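Long-range contacts in probable branched-chain amino acid ABC transporter, amino acid binding protein (Thermus thermophilus, PDB 3LKB), which probably binds branched-chain amino acids, with valine bound in this structure, as the solute-binding component of an ABC transporter: residues A[144-150]-A[172-178]; A[128-133]-A[355-359]. The protein carries 2 engineered substitutions. All coordinates share one frame; numbering follows the deposited sequence.

Contact 1: A[144-150]-A[172-178]; sequences AKVALVV and LQIVDVQ
I174 fills the apolar centre of this parallel strand pair. Its CD1 reaches across to V146 CG2 at 3.8 Å and to L148 CD2 at 3.9 Å. The side chain gets there because CG1 stands anti to the carbonyl carbon (chi1 -59°) and CD1 then turns back toward 144-150. L148 and V177 meet closer to the backbone, CB to CB. At the other end L172 CB lies against V146 CG1. The side chains the two strands put on this face are all aliphatic.

Six backbone hydrogen bonds join the strands. The straightest runs from V146 N to Q173 O, 2.8 Å long with 177° at the hydrogen. V175 N donates to V146 O at 2.9 Å, and that O also takes a CA-H contact from I174. The next bond, from L148 N, goes to D176 O. Two residues thus lie between I174 and V177, but only one between V146 and L148. V175 is the extra one, a beta bulge, and its CG1 rests against K145 CB at 3.8 Å.

The opposite face ends in a polar edge. K145 and Q173 lie side by side and point the same way. K145 CD packs on Q173 OE1 at 3.6 Å, while NZ stays 3.9 Å from that OE1, a loose polar approach. An alanine in place of K145 takes away CG, CD and the rest of the flank, and the amide of Q173 would probably be freer to turn.

The two strands belong to a beta-alpha-beta unit whose helix 160-170 covers the face of I174, with A163 on L148 and A167 on I174. Helix 126-140 extends that cover with L134. F194 of helix 188-196 packs on A147 and V149 on the other face, and strand 201-205 continues the sheet beyond 145-150.

Contact 2: A[128-133]-A[355-359]; sequences EQVVAL and GLRIL
L356 and I358 pack under A132 and its helix neighbours, a helix-on-sheet contact in an alpha/beta lobe of the periplasmic binding protein fold. Helix 126-140 lies over the start of strand 357-362 and the residue leading into it. That strand is an antiparallel member of a mostly parallel sheet. The contact joins parts of the chain more than 220 residues apart.

The purely aliphatic contacts come from three residues besides A132. A132 CB faces both partners, 4.0 Å from L356 CD1 and 4.4 Å from I358 CD1. L133 CD2 meets I358 CD1 at 3.7 Å, the two side chains crossing at a slant. L133 and I358 also both touch A252 of the adjoining strand, so the packing runs on across the sheet.

A second group uses the methylenes of polar residues. L356 CG stands between its own backbone N and carbonyl carbon (chi1 51°), which brings CG toward the helix, so that both methyls reach it. CD2 lies 3.8 Å from Q129 CG and 4.1 Å from E128 CG. Both polar side chains thus lend their carbon stems to the leucine.

Their ends are held elsewhere. The amide of Q129 bonds through OE1 to H231 N and through NE2 to T124 OG1. Two such bonds should fix its flip. The carboxylate of E128 is buried, yet its OE2 takes a hydrogen bond from S375 N and forms a salt bridge with R379.

Backbone bonds keep the helix side in shape. L133 N bonds to Q129 O, and A132 N bonds to E128 O at 2.7 Å, one turn back.

In the fold
Both contacts belong to the same seven-stranded sheet, with centres about 17 Å apart. Contact 1 is at one border, where strand 173-179 is outermost within this chain. Contact 2 is buried and nearer the centre of the chain, at the antiparallel end of the sheet. Contact 1 binds strand to strand through main-chain hydrogen bonds and is partly open, with a polar edge. Contact 2 lays a helix on the start of a strand through side chains alone, and the polar ends of E128 and Q129 find partners elsewhere in the chain. Helix 126-140 links them: residues 128-133 serve contact 2, while L134, I137 and A138 touch residues of contact 1.

Contact 1: A[144-150]-A[172-178]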
ATOM      1  N   ALA A 144     -32.245 -17.446  13.111  1.00 15.44           N
ATOM      2  CA  ALA A 144     -31.856 -16.271  12.315  1.00 15.48           C
ATOM      3  C   ALA A 144     -31.308 -16.634  10.942  1.00 15.61           C
ATOM      4  O   ALA A 144     -30.562 -17.585  10.796  1.00 15.51           O
ATOM      5  CB  ALA A 144     -30.859 -15.418  13.049  1.00 14.77           C
ATOM      6  N   LYS A 145     -31.680 -15.869   9.929  1.00 15.71           N
ATOM      7  CA  LYS A 145     -31.122 -16.086   8.629  1.00 15.71           C
ATOM      8  C   LYS A 145     -29.837 -15.298   8.504  1.00 14.53           C
ATOM      9  O   LYS A 145     -29.816 -14.113   8.732  1.00 14.60           O
ATOM     10  CB  LYS A 145     -32.090 -15.639   7.543  1.00 17.43           C
ATOM     11  CG  LYS A 145     -33.523 -16.266   7.585  1.00 21.14           C
ATOM     12  CD  LYS A 145     -33.769 -16.900   6.240  1.00 25.59           C
ATOM     13  CE  LYS A 145     -35.099 -16.543   5.645  1.00 28.55           C
ATOM     14  NZ  LYS A 145     -36.061 -17.678   5.786  1.00 32.43           N
ATOM     15  N   VAL A 146     -28.768 -15.963   8.101  1.00 13.80           N
ATOM     16  CA  VAL A 146     -27.469 -15.328   7.999  1.00 12.27           C
ATOM     17  C   VAL A 146     -26.832 -15.581   6.636  1.00 12.16           C
ATOM     18  O   VAL A 146     -27.018 -16.637   6.029  1.00 11.41           O
ATOM     19  CB  VAL A 146     -26.544 -15.707   9.207  1.00 12.60           C
ATOM     20  CG1 VAL A 146     -27.150 -16.717  10.083  1.00 12.39           C
ATOM     21  CG2 VAL A 146     -25.069 -16.066   8.842  1.00 12.15           C
ATOM     22  N   ALA A 147     -26.079 -14.595   6.165  1.00 11.08           N
ATOM     23  CA  ALA A 147     -25.376 -14.716   4.917  1.00 10.92           C
ATOM     24  C   ALA A 147     -23.895 -14.540   5.232  1.00 11.49           C
ATOM     25  O   ALA A 147     -23.517 -13.769   6.126  1.00 13.00           O
ATOM     26  CB  ALA A 147     -25.835 -13.655   3.989  1.00 10.75           C
ATOM     27  N   LEU A 148     -23.052 -15.264   4.524  1.00 11.40           N
ATOM     28  CA  LEU A 148     -21.643 -15.081   4.657  1.00 11.39           C
ATOM     29  C   LEU A 148     -21.154 -14.346   3.425  1.00 11.42           C
ATOM     30  O   LEU A 148     -21.553 -14.680   2.304  1.00 11.79           O
ATOM     31  CB  LEU A 148     -20.927 -16.427   4.800  1.00 12.18           C
ATOM     32  CG  LEU A 148     -21.341 -17.402   5.931  1.00 14.68           C
ATOM     33  CD1 LEU A 148     -20.380 -18.624   5.972  1.00 16.27           C
ATOM     34  CD2 LEU A 148     -21.438 -16.755   7.314  1.00 14.64           C
ATOM     35  N   VAL A 149     -20.294 -13.343   3.641  1.00 10.66           N
ATOM     36  CA  VAL A 149     -19.570 -12.660   2.574  1.00  9.88           C
ATOM     37  C   VAL A 149     -18.053 -12.698   2.828  1.00  8.80           C
ATOM     38  O   VAL A 149     -17.581 -12.243   3.845  1.00  9.26           O
ATOM     39  CB  VAL A 149     -20.053 -11.180   2.408  1.00 10.58           C
ATOM     40  CG1 VAL A 149     -19.122 -10.395   1.491  1.00  9.77           C
ATOM     41  CG2 VAL A 149     -21.434 -11.148   1.848  1.00 10.13           C
ATOM     42  N   VAL A 150     -17.303 -13.114   1.828  1.00  7.95           N
ATOM     43  CA  VAL A 150     -16.026 -13.715   2.003  1.00  7.81           C
ATOM     44  C   VAL A 150     -15.089 -13.294   0.878  1.00  8.61           C
ATOM     45  O   VAL A 150     -15.509 -13.084  -0.275  1.00  9.05           O
ATOM     46  CB  VAL A 150     -16.280 -15.195   2.007  1.00  8.25           C
ATOM     47  CG1 VAL A 150     -15.480 -15.949   1.001  1.00  9.16           C
ATOM     48  CG2 VAL A 150     -16.229 -15.732   3.377  1.00  9.27           C
ATOM     49  N   LEU A 172     -29.395 -22.093  12.962  1.00 20.63           N
ATOM     50  CA  LEU A 172     -29.414 -20.894  12.114  1.00 19.77           C
ATOM     51  C   LEU A 172     -29.448 -21.318  10.671  1.00 20.10           C
ATOM     52  O   LEU A 172     -29.064 -22.420  10.328  1.00 19.88           O
ATOM     53  CB  LEU A 172     -28.173 -20.039  12.331  1.00 19.09           C
ATOM     54  CG  LEU A 172     -27.828 -19.602  13.757  1.00 19.22           C
ATOM     55  CD1 LEU A 172     -26.559 -18.771  13.747  1.00 16.84           C
ATOM     56  CD2 LEU A 172     -28.953 -18.844  14.464  1.00 15.87           C
ATOM     57  N   GLN A 173     -29.886 -20.454   9.779  1.00 20.77           N
ATOM     58  CA  GLN A 173     -29.711 -20.852   8.411  1.00 21.18           C
ATOM     59  C   GLN A 173     -28.803 -19.945   7.607  1.00 20.70           C
ATOM     60  O   GLN A 173     -29.003 -18.734   7.514  1.00 22.04           O
ATOM     61  CB  GLN A 173     -31.034 -21.134   7.754  1.00 21.29           C
ATOM     62  CG  GLN A 173     -31.892 -19.978   7.477  1.00 25.96           C
ATOM     63  CD  GLN A 173     -33.143 -20.442   6.746  1.00 31.15           C
ATOM     64  OE1 GLN A 173     -33.227 -20.389   5.510  1.00 30.40           O
ATOM     65  NE2 GLN A 173     -34.102 -20.952   7.509  1.00 34.26           N
ATOM     66  N   ILE A 174     -27.761 -20.543   7.074  1.00 19.69           N
ATOM     67  CA  ILE A 174     -26.901 -19.856   6.155  1.00 18.97           C
ATOM     68  C   ILE A 174     -27.615 -19.901   4.835  1.00 19.34           C
ATOM     69  O   ILE A 174     -27.742 -20.986   4.270  1.00 19.76           O
ATOM     70  CB  ILE A 174     -25.582 -20.619   5.986  1.00 18.92           C
ATOM     71  CG1 ILE A 174     -24.880 -20.758   7.334  1.00 17.21           C
ATOM     72  CG2 ILE A 174     -24.692 -19.961   4.886  1.00 16.93           C
ATOM     73  CD1 ILE A 174     -24.104 -19.555   7.775  1.00 16.77           C
ATOM     74  N   VAL A 175     -28.057 -18.762   4.328  1.00 19.01           N
ATOM     75  CA  VAL A 175     -28.877 -18.777   3.117  1.00 21.05           C
ATOM     76  C   VAL A 175     -28.068 -18.492   1.823  1.00 22.21           C
ATOM     77  O   VAL A 175     -28.478 -18.884   0.711  1.00 22.64           O
ATOM     78  CB  VAL A 175     -30.110 -17.842   3.214  1.00 20.90           C
ATOM     79  CG1 VAL A 175     -30.230 -17.261   4.603  1.00 23.28           C
ATOM     80  CG2 VAL A 175     -30.006 -16.710   2.238  1.00 21.31           C
ATOM     81  N   ASP A 176     -26.930 -17.814   1.961  1.00 22.49           N
ATOM     82  CA  ASP A 176     -26.051 -17.617   0.834  1.00 22.52           C
ATOM     83  C   ASP A 176     -24.652 -17.490   1.347  1.00 22.28           C
ATOM     84  O   ASP A 176     -24.447 -17.140   2.523  1.00 22.63           O
ATOM     85  CB  ASP A 176     -26.436 -16.345   0.077  1.00 23.38           C
ATOM     86  CG  ASP A 176     -26.153 -16.442  -1.419  1.00 24.61           C
ATOM     87  OD1 ASP A 176     -25.476 -17.416  -1.817  1.00 24.37           O
ATOM     88  OD2 ASP A 176     -26.606 -15.537  -2.190  1.00 29.45           O
ATOM     89  N   VAL A 177     -23.706 -17.838   0.485  1.00 21.40           N
ATOM     90  CA  VAL A 177     -22.341 -17.406   0.606  1.00 20.86           C
ATOM     91  C   VAL A 177     -21.774 -16.880  -0.711  1.00 21.23           C
ATOM     92  O   VAL A 177     -21.769 -17.551  -1.770  1.00 20.87           O
ATOM     93  CB  VAL A 177     -21.420 -18.395   1.413  1.00 21.67           C
ATOM     94  CG1 VAL A 177     -22.133 -19.659   1.822  1.00 23.34           C
ATOM     95  CG2 VAL A 177     -20.061 -18.659   0.769  1.00 20.28           C
ATOM     96  N   GLN A 178     -21.351 -15.632  -0.613  1.00 20.67           N
ATOM     97  CA  GLN A 178     -20.851 -14.842  -1.697  1.00 21.26           C
ATOM     98  C   GLN A 178     -19.400 -14.436  -1.463  1.00 20.37           C
ATOM     99  O   GLN A 178     -19.006 -14.060  -0.363  1.00 19.33           O
ATOM    100  CB  GLN A 178     -21.638 -13.537  -1.776  1.00 21.94           C
ATOM    101  CG  GLN A 178     -23.044 -13.620  -2.336  1.00 27.24           C
ATOM    102  CD  GLN A 178     -23.081 -14.000  -3.790  1.00 30.80           C
ATOM    103  OE1 GLN A 178     -22.380 -13.420  -4.614  1.00 34.50           O
ATOM    104  NE2 GLN A 178     -23.902 -14.994  -4.111  1.00 33.68           N
TER

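Contact 2: A[128-133]-A[355-359]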
ATOM      1  N   GLU A 128     -12.899 -20.219  14.786  1.00  8.93           N
ATOM      2  CA  GLU A 128     -13.396 -19.932  16.137  1.00  9.45           C
ATOM      3  C   GLU A 128     -14.109 -18.576  16.168  1.00  8.72           C
ATOM      4  O   GLU A 128     -15.183 -18.450  16.746  1.00  9.73           O
ATOM      5  CB  GLU A 128     -12.252 -19.964  17.172  1.00  8.97           C
ATOM      6  CG  GLU A 128     -12.718 -19.884  18.615  1.00 14.30           C
ATOM      7  CD  GLU A 128     -11.795 -20.547  19.631  1.00 21.10           C
ATOM      8  OE1 GLU A 128     -10.598 -20.867  19.348  1.00 25.51           O
ATOM      9  OE2 GLU A 128     -12.284 -20.770  20.745  1.00 22.75           O
ATOM     10  N   GLN A 129     -13.477 -17.574  15.568  1.00  8.18           N
ATOM     11  CA  GLN A 129     -14.005 -16.216  15.424  1.00  7.20           C
ATOM     12  C   GLN A 129     -15.385 -16.261  14.805  1.00  6.55           C
ATOM     13  O   GLN A 129     -16.328 -15.733  15.369  1.00  6.77           O
ATOM     14  CB  GLN A 129     -13.021 -15.341  14.557  1.00  6.86           C
ATOM     15  CG  GLN A 129     -11.726 -15.045  15.301  1.00  5.98           C
ATOM     16  CD  GLN A 129     -10.628 -14.512  14.424  1.00 10.63           C
ATOM     17  OE1 GLN A 129     -10.849 -14.000  13.325  1.00 10.46           O
ATOM     18  NE2 GLN A 129      -9.427 -14.663  14.892  1.00 14.70           N
ATOM     19  N   VAL A 130     -15.515 -16.888  13.658  1.00  5.76           N
ATOM     20  CA  VAL A 130     -16.759 -16.955  12.965  1.00  6.29           C
ATOM     21  C   VAL A 130     -17.849 -17.722  13.738  1.00  7.17           C
ATOM     22  O   VAL A 130     -18.931 -17.249  13.836  1.00  6.91           O
ATOM     23  CB  VAL A 130     -16.624 -17.452  11.497  1.00  6.12           C
ATOM     24  CG1 VAL A 130     -17.873 -17.882  10.976  1.00  6.84           C
ATOM     25  CG2 VAL A 130     -16.087 -16.460  10.650  1.00  4.24           C
ATOM     26  N   VAL A 131     -17.509 -18.863  14.308  1.00  7.09           N
ATOM     27  CA  VAL A 131     -18.366 -19.598  15.199  1.00  7.26           C
ATOM     28  C   VAL A 131     -18.731 -18.795  16.464  1.00  8.31           C
ATOM     29  O   VAL A 131     -19.812 -18.859  16.924  1.00  8.39           O
ATOM     30  CB  VAL A 131     -17.759 -20.993  15.557  1.00 20.00           C
ATOM     31  CG1 VAL A 131     -18.530 -21.698  16.538  1.00 20.00           C
ATOM     32  CG2 VAL A 131     -17.544 -21.796  14.388  1.00 20.00           C
ATOM     33  N   ALA A 132     -17.807 -18.025  16.988  1.00  8.19           N
ATOM     34  CA  ALA A 132     -18.117 -17.206  18.119  1.00  8.18           C
ATOM     35  C   ALA A 132     -19.178 -16.168  17.774  1.00  8.26           C
ATOM     36  O   ALA A 132     -20.093 -15.983  18.514  1.00  7.75           O
ATOM     37  CB  ALA A 132     -16.883 -16.582  18.724  1.00  8.16           C
ATOM     38  N   LEU A 133     -19.008 -15.516  16.656  1.00  6.79           N
ATOM     39  CA  LEU A 133     -20.025 -14.626  16.104  1.00  8.28           C
ATOM     40  C   LEU A 133     -21.414 -15.298  15.860  1.00  9.34           C
ATOM     41  O   LEU A 133     -22.466 -14.694  16.128  1.00 10.35           O
ATOM     42  CB  LEU A 133     -19.528 -14.040  14.763  1.00  6.88           C
ATOM     43  CG  LEU A 133     -18.358 -13.067  14.885  1.00  7.53           C
ATOM     44  CD1 LEU A 133     -17.770 -12.818  13.555  1.00  8.02           C
ATOM     45  CD2 LEU A 133     -18.749 -11.743  15.618  1.00  2.00           C
ATOM     46  N   GLY A 355      -8.052 -17.013  23.728  1.00 11.89           N
ATOM     47  CA  GLY A 355      -9.252 -16.206  23.946  1.00 10.44           C
ATOM     48  C   GLY A 355      -9.469 -15.117  22.901  1.00 11.09           C
ATOM     49  O   GLY A 355      -8.523 -14.647  22.217  1.00 10.31           O
ATOM     50  N   LEU A 356     -10.735 -14.729  22.762  1.00 10.74           N
ATOM     51  CA  LEU A 356     -11.135 -13.654  21.871  1.00 10.45           C
ATOM     52  C   LEU A 356     -12.300 -12.956  22.551  1.00  9.79           C
ATOM     53  O   LEU A 356     -12.805 -13.461  23.567  1.00  9.52           O
ATOM     54  CB  LEU A 356     -11.501 -14.173  20.461  1.00 10.91           C
ATOM     55  CG  LEU A 356     -12.492 -15.337  20.331  1.00 13.20           C
ATOM     56  CD1 LEU A 356     -13.841 -14.959  20.801  1.00 13.95           C
ATOM     57  CD2 LEU A 356     -12.581 -15.773  18.899  1.00 14.83           C
ATOM     58  N   ARG A 357     -12.682 -11.792  22.035  1.00  7.74           N
ATOM     59  CA  ARG A 357     -13.901 -11.133  22.463  1.00  6.71           C
ATOM     60  C   ARG A 357     -14.677 -10.691  21.228  1.00  6.99           C
ATOM     61  O   ARG A 357     -14.150 -10.700  20.105  1.00  6.34           O
ATOM     62  CB  ARG A 357     -13.588  -9.863  23.305  1.00  8.34           C
ATOM     63  CG  ARG A 357     -12.602 -10.011  24.472  1.00  4.31           C
ATOM     64  CD  ARG A 357     -12.349  -8.674  25.105  1.00  5.20           C
ATOM     65  NE  ARG A 357     -11.387  -7.872  24.349  1.00  6.24           N
ATOM     66  CZ  ARG A 357     -10.954  -6.658  24.707  1.00  5.48           C
ATOM     67  NH1 ARG A 357     -11.414  -6.100  25.836  1.00  5.49           N
ATOM     68  NH2 ARG A 357     -10.075  -5.999  23.929  1.00  2.00           N
ATOM     69  N   ILE A 358     -15.944 -10.350  21.434  1.00  6.65           N
ATOM     70  CA  ILE A 358     -16.698  -9.624  20.444  1.00  7.12           C
ATOM     71  C   ILE A 358     -16.722  -8.150  20.862  1.00  8.21           C
ATOM     72  O   ILE A 358     -16.997  -7.809  22.026  1.00  7.75           O
ATOM     73  CB  ILE A 358     -18.144 -10.167  20.330  1.00  8.30           C
ATOM     74  CG1 ILE A 358     -18.182 -11.705  20.172  1.00  8.76           C
ATOM     75  CG2 ILE A 358     -19.000  -9.423  19.297  1.00  4.75           C
ATOM     76  CD1 ILE A 358     -17.454 -12.224  19.076  1.00 14.84           C
ATOM     77  N   LEU A 359     -16.407  -7.270  19.916  1.00  9.35           N
ATOM     78  CA  LEU A 359     -16.473  -5.830  20.175  1.00 10.65           C
ATOM     79  C   LEU A 359     -17.527  -5.219  19.251  1.00 10.88           C
ATOM     80  O   LEU A 359     -17.785  -5.762  18.172  1.00 11.16           O
ATOM     81  CB  LEU A 359     -15.107  -5.154  19.998  1.00 10.30           C
ATOM     82  CG  LEU A 359     -13.986  -5.855  20.822  1.00 13.67           C
ATOM     83  CD1 LEU A 359     -13.202  -6.937  20.117  1.00 13.28           C
ATOM     84  CD2 LEU A 359     -13.008  -4.915  21.450  1.00 12.03           C
TER